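Local atomic coordinates of dimethyladenosine transferase, putative (Plasmodium falciparum, PDB entry 2H1R), a protein that probably dimethylates adenines of ribosomal RNA at N6, drawing methyl groups from S-adenosyl-L-methionine, as other members of its family do. Residues T203-D206 and E207-L211; L223-I226 and F227-N230; L233-L236 and E237-K241; V252-P255 and F256-C260. One frame throughout, in Å; residues are numbered along the deposited sequence.

Contact 1: residues T203-D206 and E207-L211; sequences TNFD and EWDNL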
# COMPACT_ATOMS: atom_id res chain seq x y z
N THR A 203 2.15 -0.28 -13.97
CA THR A 203 1.42 1.00 -13.82
C THR A 203 2.32 2.15 -13.39
O THR A 203 3.14 1.99 -12.50
CB THR A 203 0.32 0.85 -12.76
OG1 THR A 203 -0.56 -0.17 -13.18
CG2 THR A 203 -0.46 2.16 -12.62
N ASN A 204 2.17 3.31 -14.03
CA ASN A 204 2.88 4.50 -13.62
C ASN A 204 2.19 5.05 -12.39
O ASN A 204 1.09 5.64 -12.48
CB ASN A 204 2.88 5.52 -14.76
CG ASN A 204 3.56 6.81 -14.38
OD1 ASN A 204 3.89 7.03 -13.22
ND2 ASN A 204 3.77 7.67 -15.36
N PHE A 205 2.80 4.79 -11.23
CA PHE A 205 2.15 5.11 -9.96
C PHE A 205 1.84 6.59 -9.75
O PHE A 205 0.80 6.91 -9.17
CB PHE A 205 2.92 4.55 -8.76
CG PHE A 205 2.24 4.81 -7.46
CD1 PHE A 205 1.17 4.06 -7.07
CD2 PHE A 205 2.64 5.87 -6.65
CE1 PHE A 205 0.51 4.31 -5.85
CE2 PHE A 205 1.99 6.13 -5.44
CZ PHE A 205 0.92 5.34 -5.05
N ASP A 206 2.72 7.48 -10.22
CA ASP A 206 2.48 8.93 -10.17
C ASP A 206 1.17 9.33 -10.86
O ASP A 206 0.37 10.09 -10.29
CB ASP A 206 3.66 9.74 -10.76
CG ASP A 206 4.96 9.54 -9.97
OD1 ASP A 206 4.87 9.20 -8.76
OD2 ASP A 206 6.08 9.73 -10.53
N GLU A 207 0.93 8.80 -12.05
CA GLU A 207 -0.28 9.16 -12.78
C GLU A 207 -1.53 8.47 -12.21
O GLU A 207 -2.60 9.06 -12.19
CB GLU A 207 -0.15 8.77 -14.26
CG GLU A 207 0.74 9.65 -15.08
CD GLU A 207 0.32 9.69 -16.54
OE1 GLU A 207 1.21 9.56 -17.42
OE2 GLU A 207 -0.90 9.86 -16.81
N TRP A 208 -1.39 7.20 -11.83
CA TRP A 208 -2.48 6.43 -11.18
C TRP A 208 -2.96 7.14 -9.93
O TRP A 208 -4.14 7.38 -9.77
CB TRP A 208 -1.96 5.05 -10.78
CG TRP A 208 -2.87 4.20 -9.91
CD1 TRP A 208 -2.80 4.05 -8.56
CD2 TRP A 208 -3.94 3.38 -10.36
NE1 TRP A 208 -3.77 3.16 -8.14
CE2 TRP A 208 -4.49 2.74 -9.22
CE3 TRP A 208 -4.50 3.10 -11.61
CZ2 TRP A 208 -5.57 1.84 -9.31
CZ3 TRP A 208 -5.58 2.21 -11.68
CH2 TRP A 208 -6.08 1.60 -10.55
N ASP A 209 -2.03 7.48 -9.05
CA ASP A 209 -2.40 8.11 -7.80
C ASP A 209 -3.02 9.51 -8.03
O ASP A 209 -3.92 9.92 -7.29
CB ASP A 209 -1.21 8.18 -6.82
CG ASP A 209 -1.64 8.58 -5.42
OD1 ASP A 209 -2.46 7.87 -4.77
OD2 ASP A 209 -1.16 9.64 -5.00
N ASN A 210 -2.56 10.23 -9.05
CA ASN A 210 -3.13 11.55 -9.29
C ASN A 210 -4.54 11.48 -9.87
O ASN A 210 -5.40 12.30 -9.52
CB ASN A 210 -2.25 12.41 -10.19
CG ASN A 210 -1.03 12.94 -9.48
OD1 ASN A 210 -0.94 12.91 -8.25
ND2 ASN A 210 -0.08 13.43 -10.25
N LEU A 211 -4.75 10.51 -10.74
CA LEU A 211 -6.10 10.23 -11.28
C LEU A 211 -7.05 9.87 -10.13
O LEU A 211 -8.18 10.38 -10.05
CB LEU A 211 -6.06 9.08 -12.31
CG LEU A 211 -7.42 8.51 -12.77
CD1 LEU A 211 -8.27 9.54 -13.54
CD2 LEU A 211 -7.26 7.25 -13.62
O HOH W 1 2.94 7.21 -17.88

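Contact 2: residues L223-I226 and F227-N230; sequences LHAI and FKRN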
# COMPACT_ATOMS: atom_id res chain seq x y z
N LEU A 223 -18.55 10.56 -12.41
CA LEU A 223 -17.31 10.95 -13.09
C LEU A 223 -17.58 12.12 -14.05
O LEU A 223 -16.73 12.99 -14.20
CB LEU A 223 -16.70 9.77 -13.85
CG LEU A 223 -16.19 8.63 -12.94
CD1 LEU A 223 -15.47 7.60 -13.82
CD2 LEU A 223 -15.25 9.22 -11.90
N HIS A 224 -18.75 12.13 -14.68
CA HIS A 224 -19.13 13.32 -15.47
C HIS A 224 -19.07 14.60 -14.64
O HIS A 224 -18.46 15.57 -15.04
CB HIS A 224 -20.51 13.16 -16.11
CG HIS A 224 -20.82 14.24 -17.09
ND1 HIS A 224 -21.62 15.32 -16.77
CD2 HIS A 224 -20.42 14.43 -18.37
CE1 HIS A 224 -21.70 16.13 -17.81
NE2 HIS A 224 -20.98 15.62 -18.79
N ALA A 225 -19.64 14.59 -13.43
CA ALA A 225 -19.62 15.77 -12.55
C ALA A 225 -18.22 16.18 -12.10
O ALA A 225 -17.94 17.35 -11.91
CB ALA A 225 -20.51 15.52 -11.33
N ILE A 226 -17.35 15.19 -11.90
CA ILE A 226 -15.93 15.43 -11.53
C ILE A 226 -15.20 16.11 -12.68
O ILE A 226 -14.59 17.16 -12.51
CB ILE A 226 -15.22 14.07 -11.25
CG1 ILE A 226 -15.87 13.33 -10.05
CG2 ILE A 226 -13.70 14.28 -11.05
CD1 ILE A 226 -15.52 13.89 -8.73
N PHE A 227 -15.26 15.50 -13.86
CA PHE A 227 -14.45 15.94 -15.01
C PHE A 227 -15.00 17.17 -15.72
O PHE A 227 -14.26 17.84 -16.47
CB PHE A 227 -14.19 14.77 -15.99
CG PHE A 227 -13.11 13.84 -15.51
CD1 PHE A 227 -11.78 14.11 -15.78
CD2 PHE A 227 -13.43 12.70 -14.72
CE1 PHE A 227 -10.77 13.25 -15.31
CE2 PHE A 227 -12.44 11.86 -14.22
CZ PHE A 227 -11.09 12.14 -14.54
N LYS A 228 -16.27 17.50 -15.51
CA LYS A 228 -16.81 18.70 -16.19
C LYS A 228 -16.40 19.99 -15.49
O LYS A 228 -16.59 21.07 -16.04
CB LYS A 228 -18.34 18.62 -16.36
CG LYS A 228 -19.09 19.05 -15.10
CD LYS A 228 -20.52 18.53 -15.14
CE LYS A 228 -21.31 18.98 -13.93
NZ LYS A 228 -22.66 18.45 -14.13
N ARG A 229 -15.85 19.88 -14.29
CA ARG A 229 -15.48 21.08 -13.54
C ARG A 229 -14.39 21.83 -14.30
O ARG A 229 -13.44 21.21 -14.79
CB ARG A 229 -14.99 20.72 -12.16
CG ARG A 229 -16.13 20.30 -11.25
CD ARG A 229 -16.80 21.56 -10.73
NE ARG A 229 -16.04 22.11 -9.63
CZ ARG A 229 -16.46 22.10 -8.36
NH1 ARG A 229 -17.65 21.61 -8.06
NH2 ARG A 229 -15.69 22.62 -7.41
N ASN A 230 -14.53 23.15 -14.39
CA ASN A 230 -13.65 23.98 -15.21
C ASN A 230 -12.21 23.89 -14.74
O ASN A 230 -11.29 23.86 -15.57
CB ASN A 230 -14.15 25.43 -15.23
CG ASN A 230 -13.65 26.20 -16.42
OD1 ASN A 230 -12.73 27.01 -16.30
ND2 ASN A 230 -14.23 25.93 -17.59

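Contact 3: residues L233-L236 and E237-K241; sequences LNML and EHNYK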
# COMPACT_ATOMS: atom_id res chain seq x y z
N LEU A 233 -10.78 20.54 -16.02
CA LEU A 233 -10.54 20.67 -17.47
C LEU A 233 -9.35 21.57 -17.81
O LEU A 233 -8.60 21.29 -18.77
CB LEU A 233 -11.80 21.14 -18.21
CG LEU A 233 -12.99 20.21 -18.13
CD1 LEU A 233 -14.17 21.00 -18.63
CD2 LEU A 233 -12.75 18.94 -19.01
N ASN A 234 -9.16 22.67 -17.06
CA ASN A 234 -8.07 23.60 -17.33
C ASN A 234 -6.74 22.91 -17.02
O ASN A 234 -5.77 23.00 -17.83
CB ASN A 234 -8.20 24.90 -16.51
CG ASN A 234 -9.22 25.87 -17.09
OD1 ASN A 234 -9.71 25.68 -18.20
ND2 ASN A 234 -9.56 26.90 -16.33
N MET A 235 -6.68 22.26 -15.86
CA MET A 235 -5.47 21.51 -15.51
C MET A 235 -5.16 20.45 -16.56
O MET A 235 -4.02 20.33 -16.97
CB MET A 235 -5.54 20.86 -14.14
CG MET A 235 -4.49 19.71 -13.96
SD MET A 235 -4.67 19.01 -12.32
CE MET A 235 -6.14 17.99 -12.58
N LEU A 236 -6.16 19.67 -16.98
CA LEU A 236 -5.91 18.58 -17.92
C LEU A 236 -5.52 19.12 -19.31
O LEU A 236 -4.61 18.58 -19.96
CB LEU A 236 -7.11 17.62 -18.00
CG LEU A 236 -7.36 16.77 -16.76
CD1 LEU A 236 -8.51 15.85 -17.04
CD2 LEU A 236 -6.07 15.99 -16.37
N GLU A 237 -6.16 20.20 -19.75
CA GLU A 237 -5.84 20.77 -21.05
C GLU A 237 -4.40 21.32 -21.10
O GLU A 237 -3.73 21.16 -22.15
CB GLU A 237 -6.83 21.85 -21.51
CG GLU A 237 -6.66 22.14 -23.00
CD GLU A 237 -7.63 23.16 -23.53
OE1 GLU A 237 -8.29 23.86 -22.72
OE2 GLU A 237 -7.74 23.26 -24.78
N HIS A 238 -3.98 21.97 -20.03
CA HIS A 238 -2.57 22.41 -19.88
C HIS A 238 -1.58 21.26 -20.07
O HIS A 238 -0.62 21.39 -20.84
CB HIS A 238 -2.33 23.05 -18.52
CG HIS A 238 -0.95 23.64 -18.38
ND1 HIS A 238 -0.52 24.72 -19.12
CD2 HIS A 238 0.09 23.29 -17.59
CE1 HIS A 238 0.72 25.02 -18.79
NE2 HIS A 238 1.12 24.17 -17.86
N ASN A 239 -1.83 20.17 -19.36
CA ASN A 239 -1.01 18.95 -19.48
C ASN A 239 -1.06 18.36 -20.88
O ASN A 239 -0.01 17.95 -21.41
CB ASN A 239 -1.41 17.90 -18.43
CG ASN A 239 -0.94 18.25 -17.04
OD1 ASN A 239 -0.18 19.21 -16.84
ND2 ASN A 239 -1.36 17.47 -16.08
N TYR A 240 -2.24 18.35 -21.49
CA TYR A 240 -2.38 17.90 -22.86
C TYR A 240 -1.58 18.74 -23.86
O TYR A 240 -0.90 18.20 -24.73
CB TYR A 240 -3.85 17.87 -23.30
CG TYR A 240 -4.08 17.49 -24.77
CD1 TYR A 240 -3.81 16.21 -25.23
CD2 TYR A 240 -4.57 18.43 -25.69
CE1 TYR A 240 -4.00 15.84 -26.54
CE2 TYR A 240 -4.80 18.06 -27.05
CZ TYR A 240 -4.48 16.76 -27.47
OH TYR A 240 -4.71 16.33 -28.75
N LYS A 241 -1.66 20.06 -23.74
CA LYS A 241 -0.84 20.89 -24.66
C LYS A 241 0.67 20.70 -24.44
O LYS A 241 1.43 20.66 -25.41
CB LYS A 241 -1.24 22.35 -24.53
CG LYS A 241 -2.63 22.63 -25.10
CD LYS A 241 -3.14 23.97 -24.58
CE LYS A 241 -4.48 24.35 -25.18
NZ LYS A 241 -4.37 24.77 -26.60
O HOH W 2 -1.61 21.18 -15.22

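Contact 4: residues V252-P255 and F256-C260; sequences VNFP and FKKYC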
# COMPACT_ATOMS: atom_id res chain seq x y z
N VAL A 252 -5.38 18.08 -30.98
CA VAL A 252 -6.58 17.76 -31.74
C VAL A 252 -7.33 19.09 -31.98
O VAL A 252 -7.38 19.93 -31.09
CB VAL A 252 -7.42 16.69 -30.98
CG1 VAL A 252 -8.10 17.26 -29.71
CG2 VAL A 252 -8.40 16.00 -31.88
N ASN A 253 -7.83 19.31 -33.20
CA ASN A 253 -8.71 20.48 -33.41
C ASN A 253 -10.13 20.14 -33.04
O ASN A 253 -10.97 19.81 -33.89
CB ASN A 253 -8.62 21.13 -34.80
CG ASN A 253 -9.34 22.49 -34.83
OD1 ASN A 253 -9.06 23.38 -33.99
ND2 ASN A 253 -10.30 22.64 -35.75
N PHE A 254 -10.40 20.21 -31.74
CA PHE A 254 -11.66 19.74 -31.22
C PHE A 254 -11.77 20.30 -29.80
O PHE A 254 -10.74 20.45 -29.13
CB PHE A 254 -11.66 18.22 -31.22
CG PHE A 254 -13.01 17.62 -31.16
CD1 PHE A 254 -13.86 17.68 -32.27
CD2 PHE A 254 -13.46 17.03 -29.99
CE1 PHE A 254 -15.14 17.14 -32.21
CE2 PHE A 254 -14.72 16.47 -29.93
CZ PHE A 254 -15.57 16.53 -31.05
N PRO A 255 -13.00 20.62 -29.34
CA PRO A 255 -13.07 21.19 -27.98
C PRO A 255 -12.58 20.20 -26.93
O PRO A 255 -13.01 19.06 -26.91
CB PRO A 255 -14.56 21.51 -27.78
CG PRO A 255 -15.29 20.88 -28.90
CD PRO A 255 -14.33 20.54 -30.00
N PHE A 256 -11.68 20.65 -26.07
CA PHE A 256 -11.03 19.73 -25.10
C PHE A 256 -12.04 19.13 -24.16
O PHE A 256 -11.94 17.96 -23.82
CB PHE A 256 -9.97 20.42 -24.27
CG PHE A 256 -9.20 19.49 -23.39
CD1 PHE A 256 -8.18 18.68 -23.92
CD2 PHE A 256 -9.52 19.35 -22.04
CE1 PHE A 256 -7.44 17.82 -23.10
CE2 PHE A 256 -8.80 18.47 -21.21
CZ PHE A 256 -7.77 17.68 -21.74
N LYS A 257 -12.99 19.93 -23.70
CA LYS A 257 -14.03 19.38 -22.82
C LYS A 257 -14.70 18.13 -23.41
O LYS A 257 -14.83 17.11 -22.72
CB LYS A 257 -15.07 20.43 -22.46
CG LYS A 257 -16.18 19.89 -21.56
CD LYS A 257 -17.15 21.00 -21.21
CE LYS A 257 -18.40 20.41 -20.55
NZ LYS A 257 -19.28 21.54 -20.13
N LYS A 258 -15.10 18.19 -24.69
CA LYS A 258 -15.69 17.03 -25.38
C LYS A 258 -14.70 15.87 -25.60
O LYS A 258 -15.04 14.68 -25.43
CB LYS A 258 -16.31 17.47 -26.73
CG LYS A 258 -17.32 16.49 -27.29
CD LYS A 258 -17.97 17.06 -28.58
CE LYS A 258 -19.10 16.18 -29.07
NZ LYS A 258 -20.27 16.31 -28.13
N TYR A 259 -13.50 16.23 -26.01
CA TYR A 259 -12.34 15.30 -26.12
C TYR A 259 -12.15 14.46 -24.84
O TYR A 259 -12.06 13.23 -24.89
CB TYR A 259 -11.09 16.12 -26.38
CG TYR A 259 -9.89 15.32 -26.85
CD1 TYR A 259 -9.98 14.46 -27.97
CD2 TYR A 259 -8.68 15.40 -26.17
CE1 TYR A 259 -8.84 13.72 -28.38
CE2 TYR A 259 -7.57 14.67 -26.57
CZ TYR A 259 -7.65 13.87 -27.68
OH TYR A 259 -6.52 13.18 -28.02
N CYS A 260 -12.08 15.15 -23.71
CA CYS A 260 -11.88 14.52 -22.41
C CYS A 260 -13.14 13.72 -21.95
O CYS A 260 -13.05 12.55 -21.60
CB CYS A 260 -11.45 15.62 -21.42
SG CYS A 260 -11.04 15.13 -19.75

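Contact 1: residues T203-D206 and E207-L211
The first turn of helix 205-216, with Asn-204 as its N-cap, opens the helical C-terminal part of this member of the rRNA adenine dimethylase family and illustrates how a helix start is capped. Asn-204 serves with both its backbone and its side chain. Asn-204 O takes the straight i to i+4 bond from Trp-208 N (3.0 Å, 172° at the hydrogen) and a weak second one from Glu-207 N. The Asn-204 side chain, with CG anti to the backbone N (chi1 178°), folds back over the turn, and Asn-204 OD1 accepts a weak capping bond from Asp-206 N at 3.3 Å.

The other half of that amide faces Glu-207: Asn-204 ND2 packs against Glu-207 CG at 3.6 Å, and a water bridges the two groups, accepting from ND2 and donating to Glu-207 OE1. Amide and carboxylate planes stand 73° apart. Glu-207 is buried, and its carboxylate is gripped further by His-295, Asn-290 and the backbone N of Phe-296, so that helix 279-291 and the residues after it are both joined to this turn.

On another side of the turn, Thr-203 CG2 touches Trp-208 CB at 3.7 Å; the Trp-208 side chain also touches residues of helices 159-167 and 279-291. The carboxylate of Asp-209 forms salt bridges with Arg-159 and Arg-213. Nearer the backbone, the side chains of Phe-205 and Asp-209 run alongside each other in the same direction, ring and carboxylate nearly parallel, and Asp-209 CB makes a CH-pi contact over the Phe-205 face, 4.2 Å from the ring centroid and offset toward the rim.

Contact 2: residues L223-I226 and F227-N230
Phe-227 sets its ring against the residues of the turn that precedes it. With CG lying beside its own backbone N (chi1 -78°), the ring swings back along the helix, and the carbonyl oxygen of Leu-223 meets its edge in the ring plane, 3.4 Å from Phe-227 CD2. That same Leu-223 O accepts the backbone bond from Phe-227 N at 2.9 Å, so one acceptor faces both the amide and the edge of the ring, where C-H groups probably carry slight positive charge. Ile-226 adds its CG2 branch, 4.0 Å from Phe-227 CD2.

Lys-228 packs on His-224. Its CG sits between the backbone N and the carbonyl carbon (chi1 83°), from where the extended chain runs back over His-224 O and crosses the His-224 side chain at about a right angle; Lys-228 CD lies 3.8 Å from His-224 ND1. Lys-228 N bonds to His-224 O at 3.0 Å.

These residues belong to the short helix 223-227 and the link to helix 230-246, with Arg-229 as the next N-cap. A weak bond joins Arg-229 N to Ile-226 O at 3.5 Å, while Arg-229 CG rests 3.5 Å from Ala-225 O.

Further out, Phe-227 touches side chains of helices 205-216, 230-246 and 256-266, and its ring meets that of Phe-289. Backbone bonds join Leu-223 to Lys-272 and His-224 to Cys-270.

Contact 3: residues L233-L236 and E237-K241
Met-235 O is gripped by two donors: Asn-239 N, at 3.2 Å and nearly straight (168° at the hydrogen), and a water at 3.1 Å. The same water donates to Asn-239 OD1 at 2.9 Å, closing a small bridge between the carbonyl of one turn and the side-chain amide of the next. Asn-239 CG points away from its carbonyl carbon (chi1 -74°), which brings the amide back along the helix, with Asn-239 ND2 4.4 Å from Met-235 CG. The nitrogen of that amide is also occupied, ND2 donating to Phe-297 O in the C-terminal tail.

These residues form the middle of helix 230-246, whose regular i to i+4 bonds include Glu-237 N to Leu-233 O and Tyr-240 N to Leu-236 O, both 2.8 Å. Leu-236 packs on Phe-256 and Cys-260 of helix 256-266 and on Ile-294 and Phe-296 beyond helix 279-291. Tyr-240 starts close to the preceding turn, Tyr-240 CB lying 3.5 Å from Leu-236 O, but CG is anti to the backbone N (chi1 176°) and carries the phenol away from that turn, and Tyr-240 OH hydrogen-bonds to Val-252 N.

Contact 4: residues V252-P255 and F256-C260
The chain runs extended through Phe-254 and Pro-255 and then coils into helix 256-266, whose first i to i+4 bond, from Tyr-259 N to Pro-255 O, is 3.0 Å long and almost straight at 176°. Ahead of it, Asn-253 is the centre of an inverse gamma turn, and Val-252 beside it lies against Tyr-259. Val-252 CG1 stands over the centre of the Tyr-259 ring, a CH-pi contact of 3.7 Å to the centroid and only 7° off the ring normal. A chi1 of 71° places this methyl between the backbone N and carbonyl carbon of Val-252, directed at the ring.

Here a proline at the N-cap, with no side-chain acceptor to offer, opens the helix that packs beside helix 230-246. The Tyr-259 ring also meets Tyr-240, and Lys-292 makes a cation-pi contact with it; Phe-256 touches Ile-294 and Glu-237.

Toward the surface, Phe-254 and the aliphatic part of Lys-258 pack obliquely, Phe-254 CZ 3.5 Å from Lys-258 CD. Pro-255 CD covers one face of the Phe-254 ring from 3.4 Å above its plane, offset toward the rim. Lys-258 then bends at its last torsion, while Pro-255 CG lies 4.2 Å from Lys-258 CB.

Overall arrangement
All four contacts are local and follow one another in series, none nested or crossing. From the N-terminal side, contact 1 starts helix 205-216, contact 2 covers the short helix 223-227 and the link after it, contact 3 lies within helix 230-246, and contact 4 leads the loop after that helix into helix 256-266. Contacts 1 and 2 touch through Leu-211 CD1 and Phe-227 CZ, 4.0 Å apart. Phe-227 also reaches Leu-236 of contact 3 and Cys-260 of contact 4, joining three helices around one ring. Contacts 3 and 4 have their centres about 11 Å apart, and helices 230-246 and 256-266 pack together there.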